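Local coordinates for dehydroascorbate reductase (Chlamydomonas reinhardtii, PDB 5XFT), which probably catalyses the reduction of dehydroascorbate to ascorbate, with two glutathione molecules as electron donors, at residues M72-S75 with D76-V79; H25-L28 with L29-A33; I207-G210 with W211-H214; K161-H164 with A165-L169; P49-L52 with L53-G57. All blocks are in the same frame, centred on the assembly; numbering follows the deposited sequence.

Overall arrangement
All five contacts are short-range, within a helix turn or at a helix end. Interactions 1, 2 and 5 belong to the thioredoxin-like half. Interaction 2 is buried in helix 22-33, interaction 1, the partly buried start of helix 75-85, is tied to it by Ser75 and Arg26, and interaction 5 lies at the surface on helix 50-56, touching interaction 1 through Pro73. Interaction 4 is in the core of the helical half, with interaction 3, partly buried on the C-terminal helix, packed against it through a Trp211-His164 hydrogen bond and aliphatic contacts. Ring and aliphatic packing prevails in interactions 2 to 4, whereas interaction 1 adds a carboxylate cap and interaction 5 ends at a glycine.

Interaction 1: residues M72-S75 with D76-V79; sequences MPDS and DVIV
Asp74 and Ile78 are joined by the first full helical bond of helix 75-85, from Ile78 N to Asp74 O at 2.9 Å, and Val79 N to Ser75 O continues the pattern. The stretch is a strand-to-helix junction of the thioredoxin-like domain: a short, weakly bonded strand at Met72 and Pro73 turns at Asp74, whose positive phi of 72° swings the chain into the helix. Asp74 is the N-cap, its OD2 accepting from Asp76 N at 3.0 Å, from above the carboxylate plane. The same carboxylate is braced by Val77, whose CG2 lies 3.7 Å from Asp74 OD1, the two side chains crossing at about a right angle. Helix-start N-H groups would probably stabilise its negative charge, although Asp76 places a second carboxylate nearby. Ser75 points away from this turn, and its hydroxyl bonds Arg26 of helix 22-33, while Met72 pairs through its backbone with Ile63. In glutathione transferases, an acidic residue followed by serine at this helix start commonly holds the gamma-glutamyl end of glutathione, and the Asp74-Ser75 pair is consistent with that role. Met72 runs out extended, with CG anti to its amide (chi1 177°), then bends at chi3 and brings its methyl back over Ile78. An alanine for Met72 removes the thioether, and a gap would probably open over Ile78 and Val77. The methyl CE sits 3.6 Å from Ile78 CA and 3.7 Å from Ile78 CG1, with SD 4.1 Å from Val77 CG1.

Interaction 2: residues H25-L28 with L29-A33; sequences HRVL and LAYEA
His25 is overlapped by Leu29, whose CD1 methyl stands over one face of the imidazole, 4.0 Å from the ring centroid and 25° off the ring normal, displaced toward the rim. This is a CH-pi contact between residues one turn apart in helix 22-33, the first helix of the thioredoxin-like domain, near whose start lie Cys21 and Cys24 in a probable CxxC motif. The leucine branch point joins in, with Leu29 CG 3.7 Å from His25 CD2. The histidine ring reaches this place because its CG is anti to the backbone N (chi1 -162°), which carries the imidazole along the helix toward the next turn. Its ND1 bonds the hydroxyl of Tyr202, and Trp197 also meets the ring, while Leu29 packs on Cys156 and Pro160 of helix 153-173. A serine in place of Leu29 lacks the CD1 methyl, and the imidazole face would probably be left without its apolar cover, with a gap against Pro160. Round the helix, Val27 and Tyr31 lie side by side and point the same way, Val27 CG1 being 3.9 Å from Tyr31 CE1. The carbonyl Val27 O meets the tyrosine edge in the ring plane, 3.3 Å from Tyr31 CD1, and also accepts the bond from Tyr31 N. Both face Ile7 of strand 5-12. Glu32 CG lies 3.3 Å from Leu28 O; the chain then bends at chi2, and OE2 bonds the hydroxyl of Tyr38. Apolar groups thus meet the sheet, helix 75-85 and helix 153-173, while the histidine uses ND1 for Tyr202 and turns a face to carbon.

Interaction 3: residues I207-G210 with W211-H214; sequences IIAG and WERH
Ile207 and Trp211 stand one turn apart on helix 204-212, close to the C-terminal end of this glutathione transferase-like chain, and cross obliquely. The isoleucine CG2, anti to its backbone N, is directed along the helix and meets the indole at its edge, in the ring plane, 3.8 Å from Trp211 CD1. Trp211 keeps CG anti to its own carbonyl carbon (chi1 -78°), and with chi2 at 101° CD1 comes 3.2 Å from Ile207 O, so that the five-membered ring lies close against the backbone of the preceding turn. Its NE1 is bonded to ND1 of His164 on helix 153-173, and Phe107 of helix 103-112 meets the indole edge-to-face; the tryptophan thus wedges the last helix against two others. On the exposed flank, Glu212 stretches back across Ile208 with its chain extended beyond CG, bringing OE1 3.8 Å from Ile208 CG2, while Ile208 itself turns to Val167 and His171. The backbone bond from Glu212 N to Ile208 O is 2.8 Å long, but the following one, from Arg213 N to Ala209 O, is weak. Gly210 O lies 3.2 Å from Arg213 CB. Beyond it, the chain tightens into a turn: His214 N donates to Trp211 O at 2.8 Å, and Arg213 CB sits over the centre of the His214 ring.

Interaction 4: residues K161-H164 with A165-L169; sequences KLYH and AVVAL
Val166 N donates to Leu162 O at 2.9 Å, and Val167 N reaches Tyr163 O at 3.0 Å. Ala165 N to Lys161 O and Ala168 N to His164 O, both 2.9 Å, continue the pattern in the middle of helix 153-173, part of the all-helical C-terminal domain of the glutathione transferase fold. The polar ends of the rings look elsewhere: the Tyr163 hydroxyl bonds Asp201, while His164 ND1 serves Trp211 and NE2 is offered to Asp20 O in a weak bond. Outward from the backbone, Tyr163 and Val167 run side by side in the same direction. With CG anti to the backbone N (chi1 -166°), the phenol ring is carried along the helix until CE1 lies 3.7 Å from Val167 CG2, a methyl that also rests 3.3 Å from Tyr163 O. Leu162 and Val166 make a looser pair, CD1 to CG1 at 4.2 Å. Ala168 CB sits only 3.1 Å from His164 O. Neighbours surround this long helix: Ala168 and Leu169 meet Phe107 of helix 103-112, Leu162 faces helices 118-138 and 182-193, and Tyr163 and Val167 pack on helix 204-212.

Interaction 5: residues P49-L52 with L53-G57; sequences PAWL and LEASG
Contacts one turn apart along a short surface helix, 50-56, join Trp51 to Ala55 and Leu52 to Ser56 in the thioredoxin-like domain, between strands 38-43 and 62-64. Ala55 N donates to Trp51 O at 2.9 Å and Ser56 N to Leu52 O at 3.0 Å, whereas the bond from Leu53 N to Ala50 O at the start is weak. The methyl of Ala55 touches the indole at its edge, in the ring plane, with CB 4.0 Å from Trp51 CE3. Trp51 takes the rotamer that sets CG between the backbone N and the carbonyl carbon (chi1 64°), which lays the indole alongside the helix, between Pro49 and Ala55; Pro49 CG then lies over one face, 3.3 Å above it. Tyr71 stacks on the same indole and Tyr8 meets it edge-to-face. Leu52 points inward to Ile43 and Val62, and its CD1 lies alongside Ser56 OG at 3.6 Å. That hydroxyl bonds Lys59 O just beyond the helix, tying the end of the helix to the following loop. Gly57, the first residue to leave helical angles, has a positive phi of 70°, which favours glycine, and its N-H still reaches Leu53 O at 2.8 Å. A short helix linking strand 38-43 to strand 62-64 is the second helix of the thioredoxin-like fold of glutathione transferases.

Interaction 1: residues M72-S75 with D76-V79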
loop_
_atom_site.group_PDB
_atom_site.type_symbol
_atom_site.label_atom_id
_atom_site.label_comp_id
_atom_site.label_asym_id
_atom_site.label_seq_id
_atom_site.Cartn_x
_atom_site.Cartn_y
_atom_site.Cartn_z
ATOM N N MET A 72 15.499 6.854 -7.507
ATOM C CA MET A 72 15.509 5.542 -6.859
ATOM C C MET A 72 14.137 4.890 -6.934
ATOM O O MET A 72 13.209 5.331 -6.231
ATOM C CB MET A 72 15.940 5.671 -5.402
ATOM C CG MET A 72 15.907 4.361 -4.649
ATOM S SD MET A 72 16.715 4.523 -3.060
ATOM C CE MET A 72 15.427 5.250 -2.082
ATOM N N PRO A 73 13.957 3.850 -7.755
ATOM C CA PRO A 73 12.643 3.203 -7.852
ATOM C C PRO A 73 12.510 2.017 -6.915
ATOM O O PRO A 73 13.411 1.767 -6.108
ATOM C CB PRO A 73 12.589 2.762 -9.319
ATOM C CG PRO A 73 14.013 2.515 -9.682
ATOM C CD PRO A 73 14.879 3.397 -8.809
ATOM N N ASP A 74 11.392 1.288 -7.029
ATOM C CA ASP A 74 11.082 0.092 -6.243
ATOM C C ASP A 74 10.746 0.455 -4.800
ATOM O O ASP A 74 11.619 0.892 -4.041
ATOM C CB ASP A 74 12.243 -0.914 -6.295
ATOM C CG ASP A 74 11.847 -2.302 -5.814
ATOM O OD1 ASP A 74 12.556 -3.267 -6.172
ATOM O OD2 ASP A 74 10.835 -2.435 -5.094
ATOM N N SER A 75 9.485 0.252 -4.403
ATOM C CA SER A 75 9.076 0.601 -3.043
ATOM C C SER A 75 9.869 -0.167 -1.991
ATOM O O SER A 75 10.053 0.330 -0.874
ATOM C CB SER A 75 7.575 0.359 -2.853
ATOM O OG SER A 75 7.262 -1.021 -2.799
ATOM N N ASP A 76 10.345 -1.368 -2.322
ATOM C CA ASP A 76 11.109 -2.152 -1.353
ATOM C C ASP A 76 12.472 -1.517 -1.094
ATOM O O ASP A 76 12.843 -1.248 0.060
ATOM C CB ASP A 76 11.266 -3.590 -1.854
ATOM C CG ASP A 76 11.029 -4.619 -0.763
ATOM O OD1 ASP A 76 11.553 -4.437 0.356
ATOM O OD2 ASP A 76 10.320 -5.613 -1.028
ATOM N N VAL A 77 13.226 -1.269 -2.171
ATOM C CA VAL A 77 14.492 -0.546 -2.071
ATOM C C VAL A 77 14.296 0.769 -1.332
ATOM O O VAL A 77 15.095 1.138 -0.460
ATOM C CB VAL A 77 15.081 -0.313 -3.475
ATOM C CG1 VAL A 77 16.396 0.436 -3.372
ATOM C CG2 VAL A 77 15.262 -1.636 -4.207
ATOM N N ILE A 78 13.211 1.480 -1.647
ATOM C CA ILE A 78 12.973 2.786 -1.044
ATOM C C ILE A 78 12.762 2.659 0.463
ATOM O O ILE A 78 13.371 3.394 1.243
ATOM C CB ILE A 78 11.784 3.485 -1.724
ATOM C CG1 ILE A 78 12.172 3.935 -3.130
ATOM C CG2 ILE A 78 11.310 4.662 -0.883
ATOM C CD1 ILE A 78 10.983 4.261 -4.005
ATOM N N VAL A 79 11.900 1.737 0.903
ATOM C CA VAL A 79 11.610 1.704 2.336
ATOM C C VAL A 79 12.806 1.186 3.125
ATOM O O VAL A 79 13.004 1.576 4.285
ATOM C CB VAL A 79 10.342 0.884 2.647
ATOM C CG1 VAL A 79 9.117 1.526 1.995
ATOM C CG2 VAL A 79 10.516 -0.573 2.230
#

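Interaction 2: residues H25-L28 with L29-A33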
loop_
_atom_site.group_PDB
_atom_site.type_symbol
_atom_site.label_atom_id
_atom_site.label_comp_id
_atom_site.label_asym_id
_atom_site.label_seq_id
_atom_site.Cartn_x
_atom_site.Cartn_y
_atom_site.Cartn_z
ATOM N N HIS A 25 1.431 3.985 -2.360
ATOM C CA HIS A 25 0.791 4.124 -1.058
ATOM C C HIS A 25 1.708 3.637 0.057
ATOM O O HIS A 25 1.767 4.246 1.130
ATOM C CB HIS A 25 -0.539 3.367 -1.044
ATOM C CG HIS A 25 -1.462 3.784 0.058
ATOM N ND1 HIS A 25 -2.658 3.149 0.305
ATOM C CD2 HIS A 25 -1.368 4.777 0.974
ATOM C CE1 HIS A 25 -3.259 3.725 1.331
ATOM N NE2 HIS A 25 -2.497 4.715 1.757
ATOM N N ARG A 26 2.452 2.556 -0.187
ATOM C CA ARG A 26 3.340 2.026 0.843
ATOM C C ARG A 26 4.474 3.000 1.142
ATOM O O ARG A 26 4.782 3.279 2.311
ATOM C CB ARG A 26 3.895 0.663 0.422
ATOM C CG ARG A 26 5.202 0.306 1.139
ATOM C CD ARG A 26 5.964 -0.850 0.461
ATOM N NE ARG A 26 6.703 -1.634 1.438
ATOM C CZ ARG A 26 7.570 -2.579 1.089
ATOM N NH1 ARG A 26 7.767 -2.839 -0.200
ATOM N NH2 ARG A 26 8.228 -3.284 1.998
ATOM N N VAL A 27 5.098 3.551 0.098
ATOM C CA VAL A 27 6.153 4.537 0.333
ATOM C C VAL A 27 5.609 5.752 1.081
ATOM O O VAL A 27 6.211 6.223 2.056
ATOM C CB VAL A 27 6.813 4.932 -0.998
ATOM C CG1 VAL A 27 7.733 6.121 -0.801
ATOM C CG2 VAL A 27 7.575 3.748 -1.553
ATOM N N LEU A 28 4.449 6.265 0.650
ATOM C CA LEU A 28 3.845 7.430 1.293
ATOM C C LEU A 28 3.550 7.173 2.764
ATOM O O LEU A 28 3.829 8.020 3.624
ATOM C CB LEU A 28 2.559 7.817 0.568
ATOM C CG LEU A 28 2.659 8.228 -0.893
ATOM C CD1 LEU A 28 1.278 8.442 -1.444
ATOM C CD2 LEU A 28 3.473 9.481 -0.993
ATOM N N LEU A 29 2.951 6.018 3.069
ATOM C CA LEU A 29 2.702 5.671 4.466
ATOM C C LEU A 29 4.005 5.564 5.245
ATOM O O LEU A 29 4.067 5.950 6.415
ATOM C CB LEU A 29 1.907 4.368 4.565
ATOM C CG LEU A 29 0.433 4.410 4.157
ATOM C CD1 LEU A 29 -0.181 3.047 4.165
ATOM C CD2 LEU A 29 -0.333 5.326 5.078
ATOM N N ALA A 30 5.063 5.053 4.611
ATOM C CA ALA A 30 6.359 4.998 5.285
ATOM C C ALA A 30 6.857 6.393 5.650
ATOM O O ALA A 30 7.339 6.613 6.766
ATOM C CB ALA A 30 7.377 4.278 4.406
ATOM N N TYR A 31 6.748 7.350 4.724
ATOM C CA TYR A 31 7.190 8.712 5.021
ATOM C C TYR A 31 6.331 9.360 6.103
ATOM O O TYR A 31 6.849 10.074 6.970
ATOM C CB TYR A 31 7.177 9.556 3.746
ATOM C CG TYR A 31 8.470 9.480 2.979
ATOM C CD1 TYR A 31 8.781 8.365 2.212
ATOM C CD2 TYR A 31 9.386 10.519 3.029
ATOM C CE1 TYR A 31 9.973 8.283 1.520
ATOM C CE2 TYR A 31 10.580 10.451 2.339
ATOM C CZ TYR A 31 10.871 9.333 1.587
ATOM O OH TYR A 31 12.064 9.269 0.898
ATOM N N GLU A 32 5.018 9.133 6.064
ATOM C CA GLU A 32 4.141 9.689 7.090
ATOM C C GLU A 32 4.449 9.101 8.462
ATOM O O GLU A 32 4.402 9.811 9.476
ATOM C CB GLU A 32 2.683 9.433 6.714
ATOM C CG GLU A 32 2.206 10.235 5.521
ATOM C CD GLU A 32 1.909 11.676 5.881
ATOM O OE1 GLU A 32 1.654 11.945 7.075
ATOM O OE2 GLU A 32 1.940 12.539 4.974
ATOM N N ALA A 33 4.762 7.802 8.512
ATOM C CA ALA A 33 5.019 7.143 9.788
ATOM C C ALA A 33 6.263 7.699 10.468
ATOM O O ALA A 33 6.298 7.810 11.700
ATOM C CB ALA A 33 5.159 5.635 9.584
#

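Interaction 3: residues I207-G210 with W211-H214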
loop_
_atom_site.group_PDB
_atom_site.type_symbol
_atom_site.label_atom_id
_atom_site.label_comp_id
_atom_site.label_asym_id
_atom_site.label_seq_id
_atom_site.Cartn_x
_atom_site.Cartn_y
_atom_site.Cartn_z
ATOM N N ILE A 207 -9.702 3.573 -6.259
ATOM C CA ILE A 207 -9.441 2.138 -6.355
ATOM C C ILE A 207 -10.297 1.511 -7.451
ATOM O O ILE A 207 -9.804 0.753 -8.300
ATOM C CB ILE A 207 -9.693 1.460 -4.995
ATOM C CG1 ILE A 207 -8.886 2.156 -3.894
ATOM C CG2 ILE A 207 -9.362 -0.022 -5.071
ATOM C CD1 ILE A 207 -9.169 1.623 -2.485
ATOM N N ILE A 208 -11.600 1.815 -7.441
ATOM C CA ILE A 208 -12.519 1.239 -8.417
ATOM C C ILE A 208 -12.094 1.614 -9.829
ATOM O O ILE A 208 -12.009 0.759 -10.715
ATOM C CB ILE A 208 -13.966 1.687 -8.130
ATOM C CG1 ILE A 208 -14.400 1.297 -6.715
ATOM C CG2 ILE A 208 -14.917 1.102 -9.155
ATOM C CD1 ILE A 208 -14.021 -0.102 -6.336
ATOM N N ALA A 209 -11.824 2.898 -10.060
ATOM C CA ALA A 209 -11.401 3.357 -11.376
ATOM C C ALA A 209 -10.078 2.724 -11.779
ATOM O O ALA A 209 -9.884 2.367 -12.948
ATOM C CB ALA A 209 -11.291 4.882 -11.389
ATOM N N GLY A 210 -9.150 2.586 -10.829
ATOM C CA GLY A 210 -7.901 1.914 -11.133
ATOM C C GLY A 210 -8.122 0.507 -11.649
ATOM O O GLY A 210 -7.508 0.094 -12.634
ATOM N N TRP A 211 -9.027 -0.236 -11.010
ATOM C CA TRP A 211 -9.220 -1.630 -11.394
ATOM C C TRP A 211 -10.135 -1.793 -12.607
ATOM O O TRP A 211 -9.963 -2.746 -13.377
ATOM C CB TRP A 211 -9.753 -2.416 -10.201
ATOM C CG TRP A 211 -8.671 -2.733 -9.231
ATOM C CD1 TRP A 211 -8.399 -2.098 -8.050
ATOM C CD2 TRP A 211 -7.678 -3.749 -9.381
ATOM N NE1 TRP A 211 -7.304 -2.678 -7.441
ATOM C CE2 TRP A 211 -6.841 -3.691 -8.244
ATOM C CE3 TRP A 211 -7.418 -4.709 -10.364
ATOM C CZ2 TRP A 211 -5.765 -4.558 -8.066
ATOM C CZ3 TRP A 211 -6.353 -5.573 -10.184
ATOM C CH2 TRP A 211 -5.539 -5.492 -9.041
ATOM N N GLU A 212 -11.095 -0.882 -12.799
ATOM C CA GLU A 212 -11.909 -0.874 -14.013
ATOM C C GLU A 212 -11.046 -0.806 -15.262
ATOM O O GLU A 212 -11.422 -1.351 -16.306
ATOM C CB GLU A 212 -12.884 0.305 -13.986
ATOM C CG GLU A 212 -14.249 -0.035 -13.421
ATOM C CD GLU A 212 -15.066 1.196 -13.079
ATOM O OE1 GLU A 212 -16.263 1.035 -12.758
ATOM O OE2 GLU A 212 -14.514 2.319 -13.120
ATOM N N ARG A 213 -9.884 -0.151 -15.170
ATOM C CA ARG A 213 -8.895 -0.143 -16.242
ATOM C C ARG A 213 -8.491 -1.548 -16.680
ATOM O O ARG A 213 -7.850 -1.686 -17.724
ATOM C CB ARG A 213 -7.657 0.657 -15.790
ATOM C CG ARG A 213 -6.743 1.201 -16.889
ATOM C CD ARG A 213 -5.565 1.977 -16.271
ATOM N NE ARG A 213 -4.512 2.231 -17.251
ATOM C CZ ARG A 213 -3.221 1.968 -17.041
ATOM N NH1 ARG A 213 -2.824 1.455 -15.884
ATOM N NH2 ARG A 213 -2.316 2.215 -17.977
ATOM N N HIS A 214 -8.857 -2.592 -15.923
ATOM C CA HIS A 214 -8.551 -3.969 -16.297
ATOM C C HIS A 214 -9.724 -4.932 -16.167
ATOM O O HIS A 214 -9.567 -6.112 -16.500
ATOM C CB HIS A 214 -7.372 -4.497 -15.467
ATOM C CG HIS A 214 -6.178 -3.600 -15.502
ATOM N ND1 HIS A 214 -5.469 -3.353 -16.658
ATOM C CD2 HIS A 214 -5.588 -2.861 -14.532
ATOM C CE1 HIS A 214 -4.484 -2.512 -16.396
ATOM N NE2 HIS A 214 -4.534 -2.198 -15.113
#

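Interaction 4: residues K161-H164 with A165-L169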
loop_
_atom_site.group_PDB
_atom_site.type_symbol
_atom_site.label_atom_id
_atom_site.label_comp_id
_atom_site.label_asym_id
_atom_site.label_seq_id
_atom_site.Cartn_x
_atom_site.Cartn_y
_atom_site.Cartn_z
ATOM N N LYS A 161 -2.699 -2.989 0.305
ATOM C CA LYS A 161 -3.212 -4.176 -0.376
ATOM C C LYS A 161 -4.555 -4.612 0.201
ATOM O O LYS A 161 -5.473 -4.966 -0.546
ATOM C CB LYS A 161 -2.196 -5.311 -0.295
ATOM C CG LYS A 161 -0.823 -4.925 -0.792
ATOM C CD LYS A 161 0.134 -6.102 -0.791
ATOM C CE LYS A 161 1.547 -5.650 -1.128
ATOM N NZ LYS A 161 2.505 -6.794 -1.210
ATOM N N LEU A 162 -4.697 -4.575 1.527
ATOM C CA LEU A 162 -5.970 -4.939 2.139
ATOM C C LEU A 162 -7.060 -3.937 1.774
ATOM O O LEU A 162 -8.215 -4.322 1.544
ATOM C CB LEU A 162 -5.805 -5.037 3.656
ATOM C CG LEU A 162 -7.034 -5.417 4.477
ATOM C CD1 LEU A 162 -7.436 -6.854 4.211
ATOM C CD2 LEU A 162 -6.759 -5.197 5.954
ATOM N N TYR A 163 -6.708 -2.650 1.729
ATOM C CA TYR A 163 -7.640 -1.611 1.298
ATOM C C TYR A 163 -8.200 -1.927 -0.084
ATOM O O TYR A 163 -9.424 -1.981 -0.287
ATOM C CB TYR A 163 -6.907 -0.268 1.295
ATOM C CG TYR A 163 -7.772 0.971 1.207
ATOM C CD1 TYR A 163 -9.116 0.946 1.555
ATOM C CD2 TYR A 163 -7.233 2.170 0.761
ATOM C CE1 TYR A 163 -9.887 2.085 1.473
ATOM C CE2 TYR A 163 -7.993 3.307 0.676
ATOM C CZ TYR A 163 -9.320 3.266 1.028
ATOM O OH TYR A 163 -10.072 4.413 0.936
ATOM N N HIS A 164 -7.299 -2.156 -1.046
ATOM C CA HIS A 164 -7.718 -2.548 -2.385
ATOM C C HIS A 164 -8.570 -3.809 -2.355
ATOM O O HIS A 164 -9.562 -3.913 -3.085
ATOM C CB HIS A 164 -6.496 -2.759 -3.275
ATOM C CG HIS A 164 -5.916 -1.492 -3.814
ATOM N ND1 HIS A 164 -5.876 -1.210 -5.162
ATOM C CD2 HIS A 164 -5.353 -0.432 -3.189
ATOM C CE1 HIS A 164 -5.312 -0.030 -5.346
ATOM N NE2 HIS A 164 -4.986 0.464 -4.164
ATOM N N ALA A 165 -8.203 -4.776 -1.511
ATOM C CA ALA A 165 -8.916 -6.051 -1.490
ATOM C C ALA A 165 -10.367 -5.860 -1.066
ATOM O O ALA A 165 -11.292 -6.278 -1.774
ATOM C CB ALA A 165 -8.203 -7.044 -0.570
ATOM N N VAL A 166 -10.594 -5.215 0.080
ATOM C CA VAL A 166 -11.965 -5.093 0.563
ATOM C C VAL A 166 -12.784 -4.194 -0.359
ATOM O O VAL A 166 -13.913 -4.541 -0.737
ATOM C CB VAL A 166 -12.002 -4.621 2.035
ATOM C CG1 VAL A 166 -11.236 -5.592 2.922
ATOM C CG2 VAL A 166 -11.447 -3.218 2.199
ATOM N N VAL A 167 -12.218 -3.059 -0.786
ATOM C CA VAL A 167 -12.985 -2.121 -1.606
ATOM C C VAL A 167 -13.321 -2.743 -2.956
ATOM O O VAL A 167 -14.493 -2.836 -3.351
ATOM C CB VAL A 167 -12.217 -0.800 -1.777
ATOM C CG1 VAL A 167 -12.886 0.066 -2.831
ATOM C CG2 VAL A 167 -12.140 -0.060 -0.448
ATOM N N ALA A 168 -12.293 -3.190 -3.676
ATOM C CA ALA A 168 -12.494 -3.694 -5.027
ATOM C C ALA A 168 -13.333 -4.963 -5.029
ATOM O O ALA A 168 -14.210 -5.131 -5.884
ATOM C CB ALA A 168 -11.145 -3.944 -5.698
ATOM N N LEU A 169 -13.079 -5.871 -4.084
ATOM C CA LEU A 169 -13.847 -7.112 -4.065
ATOM C C LEU A 169 -15.309 -6.845 -3.736
ATOM O O LEU A 169 -16.203 -7.442 -4.346
ATOM C CB LEU A 169 -13.244 -8.101 -3.073
ATOM C CG LEU A 169 -11.968 -8.829 -3.500
ATOM C CD1 LEU A 169 -11.573 -9.815 -2.418
ATOM C CD2 LEU A 169 -12.141 -9.531 -4.828
#

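Interaction 5: residues P49-L52 with L53-G57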
loop_
_atom_site.group_PDB
_atom_site.type_symbol
_atom_site.label_atom_id
_atom_site.label_comp_id
_atom_site.label_asym_id
_atom_site.label_seq_id
_atom_site.Cartn_x
_atom_site.Cartn_y
_atom_site.Cartn_z
ATOM N N PRO A 49 6.506 10.687 -18.439
ATOM C CA PRO A 49 7.675 11.340 -19.032
ATOM C C PRO A 49 8.699 10.315 -19.479
ATOM O O PRO A 49 8.862 9.255 -18.868
ATOM C CB PRO A 49 8.214 12.207 -17.889
ATOM C CG PRO A 49 7.803 11.477 -16.666
ATOM C CD PRO A 49 6.468 10.854 -16.978
ATOM N N ALA A 50 9.404 10.653 -20.558
ATOM C CA ALA A 50 10.350 9.712 -21.151
ATOM C C ALA A 50 11.449 9.310 -20.177
ATOM O O ALA A 50 11.935 8.176 -20.233
ATOM C CB ALA A 50 10.961 10.307 -22.417
ATOM N N TRP A 51 11.850 10.206 -19.270
ATOM C CA TRP A 51 12.935 9.868 -18.355
ATOM C C TRP A 51 12.525 8.779 -17.376
ATOM O O TRP A 51 13.385 8.067 -16.844
ATOM C CB TRP A 51 13.416 11.113 -17.596
ATOM C CG TRP A 51 12.391 11.732 -16.696
ATOM C CD1 TRP A 51 11.589 12.807 -16.982
ATOM C CD2 TRP A 51 12.048 11.320 -15.365
ATOM N NE1 TRP A 51 10.773 13.079 -15.914
ATOM C CE2 TRP A 51 11.033 12.187 -14.908
ATOM C CE3 TRP A 51 12.497 10.300 -14.519
ATOM C CZ2 TRP A 51 10.457 12.065 -13.641
ATOM C CZ3 TRP A 51 11.924 10.181 -13.252
ATOM C CH2 TRP A 51 10.914 11.056 -12.829
ATOM N N LEU A 52 11.224 8.626 -17.129
ATOM C CA LEU A 52 10.775 7.630 -16.166
ATOM C C LEU A 52 10.947 6.210 -16.702
ATOM O O LEU A 52 11.091 5.263 -15.915
ATOM C CB LEU A 52 9.323 7.909 -15.793
ATOM C CG LEU A 52 8.724 7.049 -14.690
ATOM C CD1 LEU A 52 9.275 7.480 -13.347
ATOM C CD2 LEU A 52 7.223 7.177 -14.723
ATOM N N LEU A 53 10.954 6.056 -18.029
ATOM C CA LEU A 53 11.298 4.777 -18.640
ATOM C C LEU A 53 12.719 4.353 -18.271
ATOM O O LEU A 53 12.951 3.198 -17.889
ATOM C CB LEU A 53 11.137 4.865 -20.158
ATOM C CG LEU A 53 11.447 3.594 -20.949
ATOM C CD1 LEU A 53 10.341 2.554 -20.748
ATOM C CD2 LEU A 53 11.658 3.905 -22.428
ATOM N N GLU A 54 13.676 5.285 -18.342
ATOM C CA GLU A 54 15.048 4.967 -17.949
ATOM C C GLU A 54 15.180 4.802 -16.437
ATOM O O GLU A 54 15.905 3.921 -15.965
ATOM C CB GLU A 54 16.013 6.043 -18.447
ATOM C CG GLU A 54 17.421 5.929 -17.855
ATOM C CD GLU A 54 18.073 4.564 -18.107
ATOM O OE1 GLU A 54 18.058 4.102 -19.267
ATOM O OE2 GLU A 54 18.595 3.949 -17.149
ATOM N N ALA A 55 14.513 5.646 -15.656
ATOM C CA ALA A 55 14.741 5.605 -14.217
ATOM C C ALA A 55 14.159 4.343 -13.602
ATOM O O ALA A 55 14.709 3.810 -12.633
ATOM C CB ALA A 55 14.145 6.838 -13.546
ATOM N N SER A 56 13.045 3.847 -14.150
ATOM C CA SER A 56 12.322 2.801 -13.438
ATOM C C SER A 56 11.566 1.850 -14.357
ATOM O O SER A 56 10.721 1.094 -13.862
ATOM C CB SER A 56 11.311 3.434 -12.474
ATOM O OG SER A 56 10.225 3.996 -13.200
ATOM N N GLY A 57 11.813 1.879 -15.667
ATOM C CA GLY A 57 10.987 1.109 -16.571
ATOM C C GLY A 57 9.574 1.629 -16.713
ATOM O O GLY A 57 8.686 0.878 -17.128
#